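Local atomic coordinates of putative immunoglobulin-blocking virulence protein (Mycoplasma mycoides subsp. capri, PDB entry 7ADK), a protein that probably binds host immunoglobulins and blocks their action, contributing to mycoplasma virulence. Residues Y388-F398 against R431-D442. Sequence-based numbering, arbitrary orientation.
Sequences YNFKASDGIRF and RSKELIEKLQKD
Tyr388 lays one face of its ring on Leu439, whose CD2 stands 3.8 Å from the ring centroid and 21° off the ring normal, a CH-pi contact displaced toward the rim. The same ring ends in a polar grip: Tyr388 OH donates to the anti lone pair of Asp442 OD2 at 2.6 Å, with ring and carboxylate nearly coplanar. With CG anti to its carbonyl carbon (chi1 -59°), the ring runs along the helix past CB of Lys438, and its root, CB, meets Leu435 CD1.

At the other end of the contact Arg431, its chain bent at chi3, turns its guanidinium end-on to the loop. Arg431 NH2 reaches Tyr388 O at 2.8 Å in a fairly straight bond. Arg431 NH1 shares that oxygen, which lies in the guanidinium plane, and also bonds Asn389 O at 2.8 Å from above that carbonyl's plane; both NH1 bonds are clearly bent. Three bonds to two consecutive carbonyls limit rotation of the guanidinium.

Between these polar ends the filling is aliphatic and aromatic: Leu435 CD2 meets Ile396 CG2 tip to tip at 3.5 Å, and Leu439 CD1 lies 4.0 Å from Phe398 CE2. Helix 426-442, the helix of a beta-alpha-beta crossover between parallel neighbours 415-422 and 448-454, thus packs on the mixed sheet that includes strand 396-403, and on the loop after helix 381-387.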
loop_
_atom_site.group_PDB
_atom_site.type_symbol
_atom_site.label_atom_id
_atom_site.label_comp_id
_atom_site.label_asym_id
_atom_site.label_seq_id
_atom_site.Cartn_x
_atom_site.Cartn_y
_atom_site.Cartn_z
ATOM N N TYR A 388 -21.339 33.557 -18.223
ATOM C CA TYR A 388 -20.921 33.329 -16.841
ATOM C C TYR A 388 -19.409 33.469 -16.623
ATOM O O TYR A 388 -18.918 33.086 -15.569
ATOM C CB TYR A 388 -21.456 31.970 -16.375
ATOM C CG TYR A 388 -22.967 31.859 -16.434
ATOM C CD1 TYR A 388 -23.740 32.585 -15.510
ATOM C CD2 TYR A 388 -23.602 31.067 -17.406
ATOM C CE1 TYR A 388 -25.140 32.538 -15.570
ATOM C CE2 TYR A 388 -25.006 31.011 -17.459
ATOM C CZ TYR A 388 -25.776 31.748 -16.542
ATOM O OH TYR A 388 -27.129 31.705 -16.617
ATOM N N ASN A 389 -18.669 34.018 -17.583
ATOM C CA ASN A 389 -17.267 34.413 -17.450
ATOM C C ASN A 389 -16.361 33.327 -16.843
ATOM O O ASN A 389 -15.822 33.491 -15.749
ATOM C CB ASN A 389 -17.182 35.766 -16.716
ATOM C CG ASN A 389 -17.835 36.894 -17.486
ATOM O OD1 ASN A 389 -17.496 37.180 -18.622
ATOM N ND2 ASN A 389 -18.780 37.575 -16.909
ATOM N N PHE A 390 -16.176 32.215 -17.551
ATOM C CA PHE A 390 -15.164 31.202 -17.232
ATOM C C PHE A 390 -14.298 30.882 -18.457
ATOM O O PHE A 390 -14.749 31.002 -19.595
ATOM C CB PHE A 390 -15.816 29.966 -16.591
ATOM C CG PHE A 390 -16.871 29.246 -17.400
ATOM C CD1 PHE A 390 -18.233 29.477 -17.143
ATOM C CD2 PHE A 390 -16.496 28.304 -18.371
ATOM C CE1 PHE A 390 -19.215 28.770 -17.849
ATOM C CE2 PHE A 390 -17.479 27.596 -19.080
ATOM C CZ PHE A 390 -18.838 27.832 -18.821
ATOM N N LYS A 391 -13.037 30.496 -18.250
ATOM C CA LYS A 391 -12.138 30.044 -19.324
ATOM C C LYS A 391 -12.363 28.559 -19.615
ATOM O O LYS A 391 -12.854 27.830 -18.757
ATOM C CB LYS A 391 -10.677 30.304 -18.929
ATOM C CG LYS A 391 -10.387 31.783 -18.638
ATOM C CD LYS A 391 -8.926 32.058 -18.262
ATOM C CE LYS A 391 -8.420 31.325 -17.012
ATOM N NZ LYS A 391 -9.154 31.686 -15.781
ATOM N N ALA A 392 -11.909 28.058 -20.763
ATOM C CA ALA A 392 -11.953 26.617 -21.025
ATOM C C ALA A 392 -11.108 25.783 -20.036
ATOM O O ALA A 392 -11.397 24.610 -19.807
ATOM C CB ALA A 392 -11.522 26.393 -22.469
ATOM N N SER A 393 -10.075 26.375 -19.438
ATOM C CA SER A 393 -9.226 25.751 -18.424
ATOM C C SER A 393 -9.832 25.731 -17.012
ATOM O O SER A 393 -9.298 25.044 -16.148
ATOM C CB SER A 393 -7.876 26.466 -18.414
ATOM O OG SER A 393 -8.044 27.844 -18.170
ATOM N N ASP A 394 -10.936 26.425 -16.753
ATOM C CA ASP A 394 -11.518 26.543 -15.409
ATOM C C ASP A 394 -12.320 25.316 -14.937
ATOM O O ASP A 394 -12.726 25.270 -13.781
ATOM C CB ASP A 394 -12.305 27.859 -15.313
ATOM C CG ASP A 394 -11.397 29.105 -15.323
ATOM O OD1 ASP A 394 -10.214 29.008 -14.928
ATOM O OD2 ASP A 394 -11.857 30.209 -15.695
ATOM N N GLY A 395 -12.503 24.286 -15.770
ATOM C CA GLY A 395 -13.037 22.983 -15.352
ATOM C C GLY A 395 -14.562 22.893 -15.259
ATOM O O GLY A 395 -15.098 21.954 -14.677
ATOM N N ILE A 396 -15.250 23.897 -15.800
ATOM C CA ILE A 396 -16.700 23.988 -15.979
ATOM C C ILE A 396 -16.977 23.713 -17.461
ATOM O O ILE A 396 -16.352 24.341 -18.308
ATOM C CB ILE A 396 -17.183 25.404 -15.570
ATOM C CG1 ILE A 396 -17.051 25.673 -14.063
ATOM C CG2 ILE A 396 -18.628 25.672 -15.995
ATOM C CD1 ILE A 396 -16.905 27.130 -13.699
ATOM N N ARG A 397 -17.903 22.811 -17.794
ATOM C CA ARG A 397 -18.365 22.533 -19.168
ATOM C C ARG A 397 -19.879 22.374 -19.261
ATOM O O ARG A 397 -20.495 21.819 -18.358
ATOM C CB ARG A 397 -17.706 21.271 -19.714
ATOM C CG ARG A 397 -16.314 21.474 -20.297
ATOM C CD ARG A 397 -15.829 20.180 -20.945
ATOM N NE ARG A 397 -16.677 19.813 -22.090
ATOM C CZ ARG A 397 -17.448 18.756 -22.244
ATOM N NH1 ARG A 397 -18.167 18.688 -23.314
ATOM N NH2 ARG A 397 -17.549 17.793 -21.381
ATOM N N PHE A 398 -20.467 22.776 -20.381
ATOM C CA PHE A 398 -21.856 22.488 -20.740
ATOM C C PHE A 398 -21.899 21.694 -22.049
ATOM O O PHE A 398 -21.290 22.087 -23.042
ATOM C CB PHE A 398 -22.673 23.777 -20.859
ATOM C CG PHE A 398 -22.884 24.561 -19.581
ATOM C CD1 PHE A 398 -21.853 25.354 -19.058
ATOM C CD2 PHE A 398 -24.129 24.528 -18.929
ATOM C CE1 PHE A 398 -22.068 26.106 -17.891
ATOM C CE2 PHE A 398 -24.348 25.296 -17.777
ATOM C CZ PHE A 398 -23.316 26.089 -17.260
ATOM N N ARG A 431 -16.482 28.010 -7.662
ATOM C CA ARG A 431 -17.641 28.555 -8.372
ATOM C C ARG A 431 -18.832 27.616 -8.485
ATOM O O ARG A 431 -19.918 28.105 -8.753
ATOM C CB ARG A 431 -17.219 29.067 -9.748
ATOM C CG ARG A 431 -16.283 30.272 -9.607
ATOM C CD ARG A 431 -16.147 31.049 -10.908
ATOM N NE ARG A 431 -17.418 31.634 -11.349
ATOM C CZ ARG A 431 -17.678 32.090 -12.549
ATOM N NH1 ARG A 431 -16.777 32.118 -13.467
ATOM N NH2 ARG A 431 -18.852 32.529 -12.835
ATOM N N SER A 432 -18.686 26.316 -8.260
ATOM C CA SER A 432 -19.763 25.334 -8.437
ATOM C C SER A 432 -21.062 25.749 -7.756
ATOM O O SER A 432 -22.091 25.799 -8.415
ATOM C CB SER A 432 -19.352 23.944 -7.945
ATOM O OG SER A 432 -18.895 23.954 -6.608
ATOM N N LYS A 433 -21.050 26.108 -6.466
ATOM C CA LYS A 433 -22.254 26.564 -5.756
ATOM C C LYS A 433 -22.834 27.855 -6.339
ATOM O O LYS A 433 -24.051 27.992 -6.421
ATOM C CB LYS A 433 -21.954 26.737 -4.257
ATOM C CG LYS A 433 -23.252 26.843 -3.444
ATOM C CD LYS A 433 -22.995 27.059 -1.954
ATOM C CE LYS A 433 -24.284 27.081 -1.132
ATOM N NZ LYS A 433 -25.136 28.261 -1.414
ATOM N N GLU A 434 -21.986 28.789 -6.758
ATOM C CA GLU A 434 -22.417 30.060 -7.345
ATOM C C GLU A 434 -23.065 29.839 -8.713
ATOM O O GLU A 434 -24.139 30.361 -8.988
ATOM C CB GLU A 434 -21.231 31.030 -7.474
ATOM C CG GLU A 434 -20.408 31.235 -6.197
ATOM C CD GLU A 434 -21.188 31.686 -4.977
ATOM O OE1 GLU A 434 -22.235 32.358 -5.104
ATOM O OE2 GLU A 434 -20.733 31.382 -3.868
ATOM N N LEU A 435 -22.459 28.998 -9.549
ATOM C CA LEU A 435 -22.930 28.654 -10.879
ATOM C C LEU A 435 -24.228 27.846 -10.830
ATOM O O LEU A 435 -25.164 28.171 -11.549
ATOM C CB LEU A 435 -21.798 27.909 -11.601
ATOM C CG LEU A 435 -22.059 27.657 -13.088
ATOM C CD1 LEU A 435 -22.022 28.943 -13.894
ATOM C CD2 LEU A 435 -20.990 26.740 -13.637
ATOM N N ILE A 436 -24.309 26.846 -9.958
ATOM C CA ILE A 436 -25.519 26.057 -9.754
ATOM C C ILE A 436 -26.697 26.959 -9.366
ATOM O O ILE A 436 -27.813 26.715 -9.812
ATOM C CB ILE A 436 -25.226 24.937 -8.728
ATOM C CG1 ILE A 436 -24.412 23.813 -9.394
ATOM C CG2 ILE A 436 -26.505 24.377 -8.116
ATOM C CD1 ILE A 436 -23.712 22.861 -8.431
ATOM N N GLU A 437 -26.484 28.016 -8.579
ATOM C CA GLU A 437 -27.535 28.987 -8.253
ATOM C C GLU A 437 -27.803 30.030 -9.352
ATOM O O GLU A 437 -28.967 30.332 -9.612
ATOM C CB GLU A 437 -27.243 29.666 -6.911
ATOM C CG GLU A 437 -27.469 28.753 -5.694
ATOM C CD GLU A 437 -28.942 28.376 -5.433
ATOM O OE1 GLU A 437 -29.211 27.590 -4.496
ATOM O OE2 GLU A 437 -29.857 28.834 -6.156
ATOM N N LYS A 438 -26.787 30.558 -10.053
ATOM C CA LYS A 438 -27.010 31.493 -11.165
ATOM C C LYS A 438 -27.772 30.844 -12.323
ATOM O O LYS A 438 -28.693 31.465 -12.838
ATOM C CB LYS A 438 -25.715 32.203 -11.595
ATOM C CG LYS A 438 -25.494 33.464 -10.747
ATOM C CD LYS A 438 -24.345 34.371 -11.185
ATOM C CE LYS A 438 -23.000 34.003 -10.580
ATOM N NZ LYS A 438 -21.986 35.046 -10.772
ATOM N N LEU A 439 -27.505 29.581 -12.657
ATOM C CA LEU A 439 -28.311 28.850 -13.637
ATOM C C LEU A 439 -29.764 28.659 -13.145
ATOM O O LEU A 439 -30.692 28.783 -13.939
ATOM C CB LEU A 439 -27.633 27.518 -14.005
ATOM C CG LEU A 439 -26.556 27.534 -15.109
ATOM C CD1 LEU A 439 -27.138 27.837 -16.471
ATOM C CD2 LEU A 439 -25.439 28.520 -14.882
ATOM N N GLN A 440 -29.998 28.431 -11.851
ATOM C CA GLN A 440 -31.359 28.277 -11.326
ATOM C C GLN A 440 -32.197 29.564 -11.371
ATOM O O GLN A 440 -33.317 29.524 -11.877
ATOM C CB GLN A 440 -31.330 27.710 -9.907
ATOM C CG GLN A 440 -31.127 26.198 -9.925
ATOM C CD GLN A 440 -30.923 25.666 -8.523
ATOM O OE1 GLN A 440 -31.789 25.339 -7.836
ATOM N NE2 GLN A 440 -29.779 25.565 -8.055
ATOM N N LYS A 441 -31.696 30.711 -10.888
ATOM C CA LYS A 441 -32.467 31.969 -10.942
ATOM C C LYS A 441 -32.612 32.548 -12.352
ATOM O O LYS A 441 -33.609 33.208 -12.634
ATOM C CB LYS A 441 -31.973 32.994 -9.908
ATOM C CG LYS A 441 -30.574 33.570 -10.119
ATOM C CD LYS A 441 -30.207 34.575 -9.027
ATOM C CE LYS A 441 -28.812 35.154 -9.172
ATOM N NZ LYS A 441 -28.520 36.202 -8.217
ATOM N N ASP A 442 -31.702 32.218 -13.271
ATOM C CA ASP A 442 -31.876 32.479 -14.705
ATOM C C ASP A 442 -32.863 31.513 -15.390
ATOM O O ASP A 442 -33.320 31.768 -16.495
ATOM C CB ASP A 442 -30.507 32.468 -15.395
ATOM C CG ASP A 442 -29.588 33.610 -14.949
ATOM O OD1 ASP A 442 -30.073 34.621 -14.395
ATOM O OD2 ASP A 442 -28.372 33.523 -15.220
#